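Local coordinates for protein rubber oxygenase (Streptomyces sp., PDB 5O1M) that cleaves the double bonds of poly(cis-1,4-isoprene) rubber oxidatively, using molecular oxygen and a non-covalently bound heme b, at residues W3-S8 and N252-Q257. Sequence-based numbering, arbitrary orientation.
Sequences WTWSPS and NAQSKQ
W3 and W5, two tryptophans of an irregular N-terminal segment, pack against each other and together meet one glutamine, Q254, on a helix some 250 residues further along the chain. W5 CZ2 lies 3.6 Å above the plane of the W3 indole, over its centre, and Q254 CG approaches the same face nearer the rim. The example illustrates how a tail without regular structure can be fastened by large side chains: the segments 3-8 and 252-257 share no hydrogen bond, and packing does the work. With CG anti to the backbone N (chi1 -178°) and the rest of the chain extended, Q254 reaches out to the two rings. Its OE1 approaches the six-membered ring of W3 obliquely, 3.1 Å from W3 CH2, while the ring and amide planes stand 50° apart. That oxygen also takes part in a hydrogen bond with H201, which supplies it with a polar partner despite its buried, aromatic surroundings. Nearer the backbone, Q254 CB sits 3.7 Å from W5 CZ2. W5 then spans one helical turn, its benzo edge meeting the aliphatic part of Q257: Q257 CB lies near the plane of the indole, 3.3 Å from W5 CZ3. Were W5 replaced by an alanine, the face of W3 beneath it would probably be uncovered, and Q254 and Q257 would lose the aromatic surface they share. The whole arrangement is structural packing, partly buried, with the Q254 side chain about 11 Å from the heme. In this all-helical fold, it joins the loop preceding helix 29-37 to helix 248-258, where both tryptophans also touch V258, and to helix 193-213, whose M197 meets both W3 and Q254.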
loop_
_atom_site.group_PDB
_atom_site.type_symbol
_atom_site.label_atom_id
_atom_site.label_comp_id
_atom_site.label_asym_id
_atom_site.label_seq_id
_atom_site.Cartn_x
_atom_site.Cartn_y
_atom_site.Cartn_z
ATOM N N TRP A 3 -10.051 12.483 -10.437
ATOM C CA TRP A 3 -9.113 13.628 -10.487
ATOM C C TRP A 3 -9.425 14.931 -11.301
ATOM O O TRP A 3 -9.447 14.925 -12.540
ATOM C CB TRP A 3 -7.871 12.992 -11.131
ATOM C CG TRP A 3 -6.536 13.553 -10.851
ATOM C CD1 TRP A 3 -6.023 14.686 -11.343
ATOM C CD2 TRP A 3 -5.518 12.943 -10.100
ATOM N NE1 TRP A 3 -4.762 14.857 -10.914
ATOM C CE2 TRP A 3 -4.420 13.787 -10.143
ATOM C CE3 TRP A 3 -5.428 11.763 -9.379
ATOM C CZ2 TRP A 3 -3.247 13.500 -9.480
ATOM C CZ3 TRP A 3 -4.273 11.483 -8.727
ATOM C CH2 TRP A 3 -3.204 12.337 -8.776
ATOM N N THR A 4 -9.579 16.065 -10.640
ATOM C CA THR A 4 -9.882 17.270 -11.412
ATOM C C THR A 4 -8.966 18.471 -11.311
ATOM O O THR A 4 -9.394 19.554 -11.597
ATOM C CB THR A 4 -11.320 17.794 -11.195
ATOM O OG1 THR A 4 -11.447 18.431 -9.916
ATOM C CG2 THR A 4 -12.325 16.699 -11.341
ATOM N N TRP A 5 -7.712 18.297 -10.952
ATOM C CA TRP A 5 -6.839 19.451 -10.824
ATOM C C TRP A 5 -5.598 19.353 -11.654
ATOM O O TRP A 5 -5.246 18.310 -12.130
ATOM C CB TRP A 5 -6.399 19.603 -9.384
ATOM C CG TRP A 5 -5.916 18.321 -8.878
ATOM C CD1 TRP A 5 -4.682 17.815 -8.993
ATOM C CD2 TRP A 5 -6.700 17.344 -8.230
ATOM N NE1 TRP A 5 -4.629 16.580 -8.425
ATOM C CE2 TRP A 5 -5.871 16.269 -7.951
ATOM C CE3 TRP A 5 -8.033 17.293 -7.830
ATOM C CZ2 TRP A 5 -6.317 15.155 -7.309
ATOM C CZ3 TRP A 5 -8.469 16.204 -7.210
ATOM C CH2 TRP A 5 -7.617 15.136 -6.945
ATOM N N SER A 6 -4.941 20.484 -11.796
ATOM C CA SER A 6 -3.696 20.575 -12.488
ATOM C C SER A 6 -2.602 20.154 -11.514
ATOM O O SER A 6 -2.793 20.159 -10.312
ATOM C CB SER A 6 -3.473 22.016 -12.939
ATOM O OG SER A 6 -2.658 22.735 -12.018
ATOM N N PRO A 7 -1.436 19.812 -12.044
ATOM C CA PRO A 7 -0.318 19.385 -11.228
ATOM C C PRO A 7 0.505 20.477 -10.594
ATOM O O PRO A 7 1.616 20.150 -10.271
ATOM C CB PRO A 7 0.546 18.598 -12.217
ATOM C CG PRO A 7 -0.372 18.258 -13.330
ATOM C CD PRO A 7 -1.212 19.473 -13.448
ATOM N N SER A 8 0.042 21.715 -10.456
ATOM C CA SER A 8 0.887 22.714 -9.753
ATOM C C SER A 8 1.113 22.451 -8.246
ATOM O O SER A 8 1.923 23.155 -7.622
ATOM C CB SER A 8 0.355 24.138 -9.937
ATOM O OG SER A 8 -0.977 24.297 -9.488
ATOM N N ASN A 252 -3.448 15.776 1.263
ATOM C CA ASN A 252 -4.719 15.739 1.941
ATOM C C ASN A 252 -5.868 16.190 1.043
ATOM O O ASN A 252 -6.939 15.568 1.081
ATOM C CB ASN A 252 -4.698 16.541 3.245
ATOM C CG ASN A 252 -3.836 15.879 4.292
ATOM O OD1 ASN A 252 -3.851 14.653 4.455
ATOM N ND2 ASN A 252 -3.083 16.662 4.992
ATOM N N ALA A 253 -5.652 17.208 0.223
ATOM C CA ALA A 253 -6.744 17.708 -0.635
ATOM C C ALA A 253 -7.072 16.705 -1.742
ATOM O O ALA A 253 -8.250 16.436 -2.007
ATOM C CB ALA A 253 -6.434 19.092 -1.253
ATOM N N GLN A 254 -6.025 16.170 -2.376
ATOM C CA GLN A 254 -6.157 15.183 -3.395
ATOM C C GLN A 254 -6.904 13.903 -2.870
ATOM O O GLN A 254 -7.802 13.414 -3.517
ATOM C CB GLN A 254 -4.772 14.914 -3.942
ATOM C CG GLN A 254 -4.618 13.930 -5.075
ATOM C CD GLN A 254 -3.172 13.814 -5.570
ATOM O OE1 GLN A 254 -2.689 12.687 -5.761
ATOM N NE2 GLN A 254 -2.447 14.964 -5.724
ATOM N N SER A 255 -6.632 13.458 -1.660
ATOM C CA SER A 255 -7.295 12.297 -1.112
ATOM C C SER A 255 -8.789 12.516 -0.922
ATOM O O SER A 255 -9.580 11.608 -1.188
ATOM C CB SER A 255 -6.660 11.940 0.234
ATOM O OG SER A 255 -7.304 10.800 0.774
ATOM N N LYS A 256 -9.182 13.712 -0.454
ATOM C CA LYS A 256 -10.625 14.055 -0.344
ATOM C C LYS A 256 -11.350 13.972 -1.671
ATOM O O LYS A 256 -12.470 13.496 -1.734
ATOM C CB LYS A 256 -10.836 15.433 0.289
ATOM C CG LYS A 256 -11.010 15.355 1.771
ATOM C CD LYS A 256 -11.638 16.638 2.274
ATOM C CE LYS A 256 -11.439 16.727 3.788
ATOM N NZ LYS A 256 -12.477 17.653 4.341
ATOM N N GLN A 257 -10.691 14.383 -2.720
ATOM C CA GLN A 257 -11.255 14.239 -4.070
ATOM C C GLN A 257 -11.086 12.898 -4.834
ATOM O O GLN A 257 -11.904 12.570 -5.691
ATOM C CB GLN A 257 -10.727 15.397 -4.920
ATOM C CG GLN A 257 -11.666 16.619 -4.965
ATOM C CD GLN A 257 -10.976 17.969 -4.718
ATOM O OE1 GLN A 257 -10.340 18.176 -3.662
ATOM N NE2 GLN A 257 -11.137 18.920 -5.679
#